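Local atomic coordinates of putative gamma-glutamylcyclotransferase YkqA (Bacillus subtilis, PDB entry 2QIK), a protein that is of unproven function but probably acts as a gamma-glutamylcyclotransferase, an acyltransferase of the AIG2-like family. Residues V46-E51 with A94-M99; S112-E117 with P214-V219; I128-Y133 with D228-L233. All blocks are in the same frame, centred on the assembly; numbering follows the deposited sequence. Where two conformers were deposited one is given.

Contact 1 of 3, residues V46-E51 with A94-M99; sequences VVFNDE and ALIYFM
Val46 sends its CG2 methyl between its own backbone N and carbonyl carbon, while Ile96 carries CG1 anti to the backbone N (chi1 -171°) and stays extended to CD1; the two side chains therefore reach toward each other and meet tip to tip, CG2 of Val46 standing 4.0 Å from CD1 of Ile96. The same valine methyl presses closest on Phe98, whose CB lies 3.7 Å from Val46 CG2, the two side chains crossing at about a right angle. Only the root of Phe98 takes part here, because its chi1 of 63° leads the ring away from the other segment. Phe48 completes the group from the opposite direction: its CZ comes 4.0 Å from CD1 of Ile96, which sits at the edge of the phenyl ring, near its plane. One isoleucine methyl thus serves two partners, and the contact is held by apolar surfaces, with no hydrogen bond between the segments. Just before Val46, Thr45 OG1 is hydrogen-bonded to Met99 N, a polar tie beside the apolar contact. Tyr8, which by similarity belongs to the substrate-binding site, packs against both Val46 and Ile96, and its OH is hydrogen-bonded to Tyr97 O. Strand 44-47, an outer strand of a small antiparallel sheet, is in this way laid against strand 90-98 of the five-stranded sheet, with strand 79-87 beside Phe48, Ile96 and Phe98, and helix 65-74 packed on Tyr97.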
loop_
_atom_site.group_PDB
_atom_site.type_symbol
_atom_site.label_atom_id
_atom_site.label_comp_id
_atom_site.label_asym_id
_atom_site.label_seq_id
_atom_site.Cartn_x
_atom_site.Cartn_y
_atom_site.Cartn_z
ATOM N N VAL A 46 -2.031 -2.458 19.716
ATOM C CA VAL A 46 -3.010 -3.386 19.172
ATOM C C VAL A 46 -3.691 -4.107 20.248
ATOM O O VAL A 46 -3.162 -4.240 21.327
ATOM C CB VAL A 46 -2.334 -4.367 18.210
ATOM C CG1 VAL A 46 -1.811 -3.543 17.037
ATOM C CG2 VAL A 46 -1.232 -5.272 18.893
ATOM N N VAL A 47 -4.947 -4.475 19.948
ATOM C CA VAL A 47 -5.768 -5.286 20.829
ATOM C C VAL A 47 -6.430 -6.331 20.012
ATOM O O VAL A 47 -6.939 -6.054 18.916
ATOM C CB VAL A 47 -6.845 -4.409 21.509
ATOM C CG1 VAL A 47 -7.788 -5.193 22.416
ATOM C CG2 VAL A 47 -6.113 -3.270 22.295
ATOM N N PHE A 48 -6.443 -7.527 20.560
ATOM C CA PHE A 48 -7.024 -8.717 19.900
ATOM C C PHE A 48 -8.221 -9.180 20.696
ATOM O O PHE A 48 -8.162 -9.366 21.906
ATOM C CB PHE A 48 -6.006 -9.813 19.859
ATOM C CG PHE A 48 -4.770 -9.471 19.143
ATOM C CD1 PHE A 48 -4.787 -9.346 17.783
ATOM C CD2 PHE A 48 -3.612 -9.332 19.858
ATOM C CE1 PHE A 48 -3.664 -8.973 17.138
ATOM C CE2 PHE A 48 -2.449 -9.073 19.184
ATOM C CZ PHE A 48 -2.485 -8.833 17.795
ATOM N N ASN A 49 -9.320 -9.407 20.039
ATOM C CA ASN A 49 -10.488 -10.008 20.659
ATOM C C ASN A 49 -11.239 -10.858 19.637
ATOM O O ASN A 49 -11.075 -10.750 18.426
ATOM C CB ASN A 49 -11.342 -8.927 21.302
ATOM C CG ASN A 49 -12.540 -8.626 20.558
ATOM O OD1 ASN A 49 -12.475 -8.350 19.596
ATOM N ND2 ASN A 49 -13.587 -9.238 20.986
ATOM N N ASP A 50 -12.138 -11.681 20.161
ATOM C CA ASP A 50 -12.876 -12.622 19.327
ATOM C C ASP A 50 -14.022 -11.996 18.531
ATOM O O ASP A 50 -14.664 -12.694 17.771
ATOM C CB ASP A 50 -13.359 -13.800 20.187
ATOM C CG ASP A 50 -14.433 -13.400 21.096
ATOM O OD1 ASP A 50 -14.981 -12.284 21.098
ATOM O OD2 ASP A 50 -14.770 -14.234 21.979
ATOM N N GLU A 51 -14.234 -10.703 18.677
ATOM C CA GLU A 51 -15.152 -9.918 17.840
ATOM C C GLU A 51 -14.471 -9.053 16.818
ATOM O O GLU A 51 -15.116 -8.235 16.083
ATOM C CB GLU A 51 -15.979 -8.963 18.705
ATOM C CG GLU A 51 -16.987 -9.642 19.596
ATOM C CD GLU A 51 -17.812 -8.638 20.369
ATOM O OE1 GLU A 51 -17.284 -7.718 21.086
ATOM O OE2 GLU A 51 -19.006 -8.811 20.223
ATOM N N ALA A 94 4.752 -14.289 12.759
ATOM C CA ALA A 94 5.657 -13.216 13.181
ATOM C C ALA A 94 5.385 -12.771 14.585
ATOM O O ALA A 94 4.274 -12.817 15.060
ATOM C CB ALA A 94 5.539 -12.042 12.196
ATOM N N LEU A 95 6.431 -12.232 15.231
ATOM C CA LEU A 95 6.303 -11.590 16.508
ATOM C C LEU A 95 5.585 -10.261 16.349
ATOM O O LEU A 95 5.679 -9.579 15.338
ATOM C CB LEU A 95 7.696 -11.257 17.017
ATOM C CG LEU A 95 8.486 -12.442 17.498
ATOM C CD1 LEU A 95 9.970 -12.063 17.716
ATOM C CD2 LEU A 95 7.885 -12.991 18.833
ATOM N N ILE A 96 4.928 -9.858 17.424
ATOM C CA ILE A 96 4.256 -8.535 17.478
ATOM C C ILE A 96 4.319 -8.066 18.922
ATOM O O ILE A 96 4.135 -8.877 19.833
ATOM C CB ILE A 96 2.826 -8.595 16.954
ATOM C CG1 ILE A 96 2.216 -7.203 16.810
ATOM C CG2 ILE A 96 1.962 -9.510 17.789
ATOM C CD1 ILE A 96 0.814 -7.228 16.124
ATOM N N TYR A 97 4.564 -6.765 19.135
ATOM C CA TYR A 97 4.574 -6.149 20.444
ATOM C C TYR A 97 3.245 -5.497 20.703
ATOM O O TYR A 97 2.663 -4.885 19.834
ATOM C CB TYR A 97 5.716 -5.106 20.537
ATOM C CG TYR A 97 7.098 -5.723 20.648
ATOM C CD1 TYR A 97 7.715 -5.869 21.869
ATOM C CD2 TYR A 97 7.767 -6.186 19.535
ATOM C CE1 TYR A 97 8.993 -6.455 21.980
ATOM C CE2 TYR A 97 9.035 -6.782 19.630
ATOM C CZ TYR A 97 9.613 -6.945 20.872
ATOM O OH TYR A 97 10.862 -7.490 20.874
ATOM N N PHE A 98 2.826 -5.522 21.959
ATOM C CA PHE A 98 1.532 -4.892 22.357
ATOM C C PHE A 98 1.612 -4.396 23.765
ATOM O O PHE A 98 2.321 -4.957 24.578
ATOM C CB PHE A 98 0.347 -5.915 22.181
ATOM C CG PHE A 98 0.467 -7.128 23.075
ATOM C CD1 PHE A 98 -0.184 -7.164 24.325
ATOM C CD2 PHE A 98 1.118 -8.292 22.634
ATOM C CE1 PHE A 98 -0.140 -8.301 25.128
ATOM C CE2 PHE A 98 1.192 -9.402 23.455
ATOM C CZ PHE A 98 0.563 -9.413 24.692
HETATM N N MSE A 99 0.892 -3.323 24.054
HETATM C CA MSE A 99 0.743 -2.899 25.462
HETATM C C MSE A 99 -0.710 -3.177 25.845
HETATM O O MSE A 99 -1.620 -2.607 25.172
HETATM C CB MSE A 99 1.013 -1.394 25.620
HETATM C CG MSE A 99 0.711 -0.339 24.530
HETATM SE SE MSE A 99 0.240 1.683 24.838
HETATM C CE MSE A 99 1.358 2.789 23.596
#

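Contact 2 of 3, residues S112-E117 with P214-V219; sequences SGDWKE and PAFVDV
Glu117, in the first turn of helix 115-122, packs on Pro214 and bends back to Ser112. Its CB lies 4.2 Å from CE2 of Phe216, and its CG, anti to the backbone N (chi1 -175°), rests 3.8 Å from CG of the proline ring. There the chain bends at chi2, bringing OE2 within 2.7 Å of Ser112 OG, which donates to it from above the carboxylate plane; OE1 is held by Tyr202 OH. Were Glu117 an alanine, the hydroxyls of Ser112 and Tyr202 would probably be left without this carboxylate, and a gap would be likely to open beside Pro214. The Phe216 ring packs against the first turn of the helix, with CB of Lys116 over one face in a CH-pi contact, 4.1 Å from the ring centroid. A water joins the segments, donating to Asp114 OD1 and to Pro214 O. The other oxygen of Asp114, OD2, forms a salt bridge with Arg12 and accepts from Glu117 N over 3.2 Å. Asp114 is thus the N-cap of helix 115-122, and Ser112 OG, accepting from Asp114 N, closes an ST turn just ahead of it: a capped helix start, set against strand 212-221 where the two AIG2-like regions of the chain meet.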
loop_
_atom_site.group_PDB
_atom_site.type_symbol
_atom_site.label_atom_id
_atom_site.label_comp_id
_atom_site.label_asym_id
_atom_site.label_seq_id
_atom_site.Cartn_x
_atom_site.Cartn_y
_atom_site.Cartn_z
ATOM N N SER A 112 -9.117 2.412 10.193
ATOM C CA SER A 112 -8.426 1.855 9.045
ATOM C C SER A 112 -7.474 0.699 9.388
ATOM O O SER A 112 -7.020 -0.056 8.502
ATOM C CB SER A 112 -7.604 2.867 8.286
ATOM O OG SER A 112 -6.521 3.281 9.102
ATOM N N GLY A 113 -7.138 0.584 10.663
ATOM C CA GLY A 113 -6.157 -0.342 11.083
ATOM C C GLY A 113 -4.733 -0.013 10.651
ATOM O O GLY A 113 -3.824 -0.837 10.809
ATOM N N ASP A 114 -4.511 1.191 10.144
ATOM C CA ASP A 114 -3.254 1.530 9.492
ATOM C C ASP A 114 -2.742 2.831 10.047
ATOM O O ASP A 114 -3.318 3.904 9.848
ATOM C CB ASP A 114 -3.472 1.571 7.964
ATOM C CG ASP A 114 -2.184 1.713 7.198
ATOM O OD1 ASP A 114 -2.146 1.137 6.069
ATOM O OD2 ASP A 114 -1.254 2.403 7.655
ATOM N N TRP A 115 -1.620 2.733 10.793
ATOM C CA TRP A 115 -1.081 3.894 11.455
ATOM C C TRP A 115 -0.634 4.988 10.500
ATOM O O TRP A 115 -0.803 6.162 10.783
ATOM C CB TRP A 115 0.105 3.424 12.344
ATOM C CG TRP A 115 0.834 4.472 13.075
ATOM C CD1 TRP A 115 2.199 4.752 12.983
ATOM C CD2 TRP A 115 0.370 5.189 14.137
ATOM N NE1 TRP A 115 2.547 5.707 13.843
ATOM C CE2 TRP A 115 1.461 6.018 14.589
ATOM C CE3 TRP A 115 -0.861 5.364 14.718
ATOM C CZ2 TRP A 115 1.374 6.937 15.622
ATOM C CZ3 TRP A 115 -0.909 6.309 15.855
ATOM C CH2 TRP A 115 0.156 7.046 16.237
ATOM N N LYS A 116 -0.006 4.602 9.400
ATOM C CA LYS A 116 0.397 5.613 8.419
ATOM C C LYS A 116 -0.785 6.283 7.766
ATOM O O LYS A 116 -0.719 7.495 7.498
ATOM C CB LYS A 116 1.324 4.967 7.388
ATOM C CG LYS A 116 2.672 4.624 7.780
ATOM C CD LYS A 116 3.626 4.345 6.686
ATOM C CE LYS A 116 4.952 4.229 7.266
ATOM N NZ LYS A 116 5.955 3.907 6.318
ATOM N N GLU A 117 -1.823 5.536 7.476
ATOM C CA GLU A 117 -3.027 6.143 6.923
ATOM C C GLU A 117 -3.614 7.091 7.954
ATOM O O GLU A 117 -3.979 8.222 7.612
ATOM C CB GLU A 117 -4.002 5.029 6.557
ATOM C CG GLU A 117 -5.282 5.493 5.837
ATOM C CD GLU A 117 -6.409 5.949 6.669
ATOM O OE1 GLU A 117 -7.384 6.475 6.059
ATOM O OE2 GLU A 117 -6.355 5.728 7.895
ATOM N N PRO A 214 -5.944 2.248 1.201
ATOM C CA PRO A 214 -4.779 3.098 1.101
ATOM C C PRO A 214 -3.552 2.318 1.515
ATOM O O PRO A 214 -3.618 1.449 2.406
ATOM C CB PRO A 214 -5.108 4.236 2.060
ATOM C CG PRO A 214 -6.527 4.107 2.469
ATOM C CD PRO A 214 -6.854 2.674 2.311
ATOM N N ALA A 215 -2.431 2.592 0.875
ATOM C CA ALA A 215 -1.185 1.960 1.148
ATOM C C ALA A 215 -0.069 2.910 0.832
ATOM O O ALA A 215 -0.291 3.972 0.234
ATOM C CB ALA A 215 -1.057 0.658 0.359
ATOM N N PHE A 216 1.154 2.556 1.182
ATOM C CA PHE A 216 2.299 3.462 1.076
ATOM C C PHE A 216 3.471 2.740 0.403
ATOM O O PHE A 216 3.735 1.567 0.745
ATOM C CB PHE A 216 2.706 4.028 2.434
ATOM C CG PHE A 216 1.550 4.769 3.036
ATOM C CD1 PHE A 216 1.293 6.047 2.708
ATOM C CD2 PHE A 216 0.599 4.086 3.771
ATOM C CE1 PHE A 216 0.119 6.675 3.145
ATOM C CE2 PHE A 216 -0.569 4.679 4.186
ATOM C CZ PHE A 216 -0.754 5.992 3.882
ATOM N N VAL A 217 4.127 3.444 -0.488
ATOM C CA VAL A 217 5.277 2.955 -1.199
ATOM C C VAL A 217 6.264 4.070 -1.350
ATOM O O VAL A 217 5.948 5.233 -1.377
ATOM C CB VAL A 217 4.898 2.371 -2.599
ATOM C CG1 VAL A 217 4.110 1.123 -2.441
ATOM C CG2 VAL A 217 4.184 3.387 -3.486
ATOM N N ASP A 218 7.526 3.671 -1.501
ATOM C CA ASP A 218 8.653 4.608 -1.798
ATOM C C ASP A 218 9.008 4.428 -3.265
ATOM O O ASP A 218 9.171 3.302 -3.742
ATOM C CB ASP A 218 9.895 4.317 -0.966
ATOM C CG ASP A 218 9.730 4.588 0.504
ATOM O OD1 ASP A 218 8.694 5.081 0.989
ATOM O OD2 ASP A 218 10.724 4.346 1.244
ATOM N N VAL A 219 9.121 5.521 -4.040
ATOM C CA VAL A 219 9.361 5.419 -5.465
ATOM C C VAL A 219 10.424 6.351 -5.912
ATOM O O VAL A 219 10.726 7.283 -5.178
ATOM C CB VAL A 219 8.098 5.645 -6.347
ATOM C CG1 VAL A 219 6.985 4.732 -5.957
ATOM C CG2 VAL A 219 7.679 7.141 -6.315
HETATM O O HOH W 1 -4.339 0.330 4.703
#

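Contact 3 of 3, residues I128-Y133 with D228-L233; sequences IYYFAY and DCLTFL
Strands 128-132 and 229-233 run in roughly parallel directions, 38° apart, and join through a single bridge at Tyr130 and Leu230, where Leu230 N donates to Tyr129 O and Leu230 O accepts from Phe131 N, both at 2.8 Å. The second of these bonds is nearly straight, with 174° at the hydrogen. Beyond the bridge the backbones diverge and side chains take over the hydrogen bonding. At Thr231 a chi1 of -164° turns OG1 away from the backbone N and beside the carbonyl carbon, and from there the hydroxyl donates to Phe131 O over 2.9 Å, tilted from the carbonyl plane. Next along, the Tyr133 hydroxyl donates to Phe232 O at 2.7 Å. The Tyr133 ring turns its edge to this carbonyl and to Thr231 OG1, both lying in the ring plane.

Strand 128-132 is an outer strand of an antiparallel sheet, next to 185-193, and strand 224-234 pairs with 212-221; the bridge is the seam at which these two antiparallel pieces adjoin in parallel. Across the seam Tyr130 and Phe232 cross at about a right angle, with CE1 of the tyrosine at the edge of the phenylalanine ring, 3.7 Å from Phe232 CE1. On the same flank, in one of the two conformers of Ile128, its CG2 lies 4.1 Å from CD2 of Leu230. Cys229 lies on the other flank, its SG 4.0 Å from CB of Tyr129, whose hydroxyl is bonded to Arg192. A water accepts from Tyr129 N and donates to Asp228 O, linking the two backbones just before the bridge. At the opposite end Tyr133 N is hydrogen-bonded to a bound citrate, probably from the crystallisation liquor, while the Tyr133 side chain packs against Met179 and Tyr212.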
loop_
_atom_site.group_PDB
_atom_site.type_symbol
_atom_site.label_atom_id
_atom_site.label_comp_id
_atom_site.label_asym_id
_atom_site.label_seq_id
_atom_site.Cartn_x
_atom_site.Cartn_y
_atom_site.Cartn_z
ATOM N N ILE A 128 0.174 15.620 -0.799
ATOM C CA ILE A 128 0.229 14.195 -0.877
ATOM C C ILE A 128 0.990 13.834 -2.190
ATOM O O ILE A 128 0.636 14.416 -3.221
ATOM C CB ILE A 128 -1.209 13.684 -0.966
ATOM C CG1 ILE A 128 -1.998 14.000 0.325
ATOM C CG2 ILE A 128 -1.263 12.190 -1.261
ATOM C CD1 ILE A 128 -1.453 13.329 1.612
ATOM N N TYR A 129 1.929 12.877 -2.144
ATOM C CA TYR A 129 2.525 12.332 -3.364
ATOM C C TYR A 129 1.756 11.025 -3.594
ATOM O O TYR A 129 1.845 10.075 -2.828
ATOM C CB TYR A 129 4.012 12.122 -3.136
ATOM C CG TYR A 129 4.701 13.457 -3.164
ATOM C CD1 TYR A 129 4.979 14.073 -4.383
ATOM C CD2 TYR A 129 4.980 14.156 -2.010
ATOM C CE1 TYR A 129 5.562 15.332 -4.439
ATOM C CE2 TYR A 129 5.508 15.416 -2.058
ATOM C CZ TYR A 129 5.825 15.992 -3.235
ATOM O OH TYR A 129 6.368 17.259 -3.268
ATOM N N TYR A 130 0.981 11.007 -4.663
ATOM C CA TYR A 130 0.037 9.962 -5.028
ATOM C C TYR A 130 0.558 9.193 -6.240
ATOM O O TYR A 130 0.768 9.762 -7.317
ATOM C CB TYR A 130 -1.345 10.540 -5.321
ATOM C CG TYR A 130 -2.307 9.548 -5.942
ATOM C CD1 TYR A 130 -2.537 8.334 -5.361
ATOM C CD2 TYR A 130 -2.914 9.828 -7.132
ATOM C CE1 TYR A 130 -3.309 7.382 -5.981
ATOM C CE2 TYR A 130 -3.738 8.896 -7.774
ATOM C CZ TYR A 130 -3.912 7.660 -7.175
ATOM O OH TYR A 130 -4.660 6.704 -7.815
ATOM N N PHE A 131 0.770 7.883 -6.044
ATOM C CA PHE A 131 1.308 6.984 -7.097
ATOM C C PHE A 131 0.169 6.195 -7.762
ATOM O O PHE A 131 -0.503 5.387 -7.083
ATOM C CB PHE A 131 2.316 6.057 -6.482
ATOM C CG PHE A 131 2.992 5.154 -7.441
ATOM C CD1 PHE A 131 3.942 5.590 -8.360
ATOM C CD2 PHE A 131 2.718 3.796 -7.450
ATOM C CE1 PHE A 131 4.553 4.701 -9.273
ATOM C CE2 PHE A 131 3.320 2.968 -8.425
ATOM C CZ PHE A 131 4.223 3.413 -9.253
ATOM N N ALA A 132 -0.045 6.477 -9.031
ATOM C CA ALA A 132 -1.061 5.817 -9.807
ATOM C C ALA A 132 -0.410 4.865 -10.795
ATOM O O ALA A 132 0.513 5.258 -11.523
ATOM C CB ALA A 132 -1.841 6.915 -10.641
ATOM N N TYR A 133 -0.952 3.669 -10.913
ATOM C CA TYR A 133 -0.399 2.613 -11.758
ATOM C C TYR A 133 -1.409 2.060 -12.754
ATOM O O TYR A 133 -1.070 1.177 -13.541
ATOM C CB TYR A 133 0.192 1.503 -10.891
ATOM C CG TYR A 133 -0.814 0.898 -9.929
ATOM C CD1 TYR A 133 -0.891 1.341 -8.645
ATOM C CD2 TYR A 133 -1.730 -0.034 -10.345
ATOM C CE1 TYR A 133 -1.878 0.845 -7.749
ATOM C CE2 TYR A 133 -2.665 -0.534 -9.506
ATOM C CZ TYR A 133 -2.772 -0.084 -8.209
ATOM O OH TYR A 133 -3.733 -0.649 -7.440
ATOM N N ASP A 228 6.908 7.315 1.369
ATOM C CA ASP A 228 5.545 7.301 1.901
ATOM C C ASP A 228 4.568 7.889 0.918
ATOM O O ASP A 228 3.667 8.613 1.295
ATOM C CB ASP A 228 5.474 7.912 3.282
ATOM C CG ASP A 228 6.028 7.022 4.335
ATOM O OD1 ASP A 228 6.413 7.562 5.420
ATOM O OD2 ASP A 228 6.128 5.792 4.212
ATOM N N CYS A 229 4.726 7.550 -0.372
ATOM C CA CYS A 229 3.767 7.949 -1.391
ATOM C C CYS A 229 2.495 7.108 -1.197
ATOM O O CYS A 229 2.552 5.916 -0.903
ATOM C CB CYS A 229 4.301 7.665 -2.762
ATOM S SG CYS A 229 5.798 8.560 -3.128
ATOM N N LEU A 230 1.342 7.755 -1.301
ATOM C CA LEU A 230 0.056 7.053 -1.234
ATOM C C LEU A 230 -0.215 6.309 -2.513
ATOM O O LEU A 230 -0.012 6.813 -3.618
ATOM C CB LEU A 230 -1.029 8.085 -1.092
ATOM C CG LEU A 230 -2.502 7.606 -1.169
ATOM C CD1 LEU A 230 -2.788 6.699 0.033
ATOM C CD2 LEU A 230 -3.422 8.711 -1.196
ATOM N N THR A 231 -0.692 5.068 -2.372
ATOM C CA THR A 231 -1.283 4.318 -3.463
ATOM C C THR A 231 -2.464 3.535 -2.925
ATOM O O THR A 231 -2.805 3.690 -1.761
ATOM C CB THR A 231 -0.166 3.482 -4.146
ATOM O OG1 THR A 231 -0.651 3.043 -5.422
ATOM C CG2 THR A 231 0.228 2.285 -3.377
ATOM N N PHE A 232 -3.130 2.763 -3.787
ATOM C CA PHE A 232 -4.257 1.974 -3.361
ATOM C C PHE A 232 -4.052 0.573 -3.845
ATOM O O PHE A 232 -3.583 0.348 -4.975
ATOM C CB PHE A 232 -5.585 2.552 -3.901
ATOM C CG PHE A 232 -5.924 3.868 -3.326
ATOM C CD1 PHE A 232 -5.466 5.021 -3.913
ATOM C CD2 PHE A 232 -6.650 3.968 -2.148
ATOM C CE1 PHE A 232 -5.719 6.244 -3.357
ATOM C CE2 PHE A 232 -6.933 5.183 -1.590
ATOM C CZ PHE A 232 -6.454 6.328 -2.193
ATOM N N LEU A 233 -4.346 -0.406 -2.959
ATOM C CA LEU A 233 -4.109 -1.869 -3.280
ATOM C C LEU A 233 -5.385 -2.660 -3.023
ATOM O O LEU A 233 -6.149 -2.325 -2.125
ATOM C CB LEU A 233 -2.954 -2.431 -2.440
ATOM C CG LEU A 233 -1.628 -1.707 -2.608
ATOM C CD1 LEU A 233 -0.637 -2.209 -1.572
ATOM C CD2 LEU A 233 -1.114 -1.799 -4.026
HETATM O O HOH W 2 2.720 11.617 0.345
#

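In the fold
From the N terminus, contact 1 comes first: it closes a loop of 42 residues between 46-51 and 94-99, inside the first AIG2-like region, before either other contact opens. Contact 2 then opens at 112-117 and contact 3 at 128-133; they close in the same order, at 214-219 and 228-233, and so cross. Centre to centre these two lie about 9 Å apart, but contact 1 about 19 Å from contact 2 and about 28 Å from contact 3. Contacts 2 and 3 share a sheet of strands 212-221 and 224-234, and a salt bridge from Lys116 to Asp228 joins them. Contact 2 ties the two AIG2-like regions together; contact 3 joins the strand after helix 115-122 to the second.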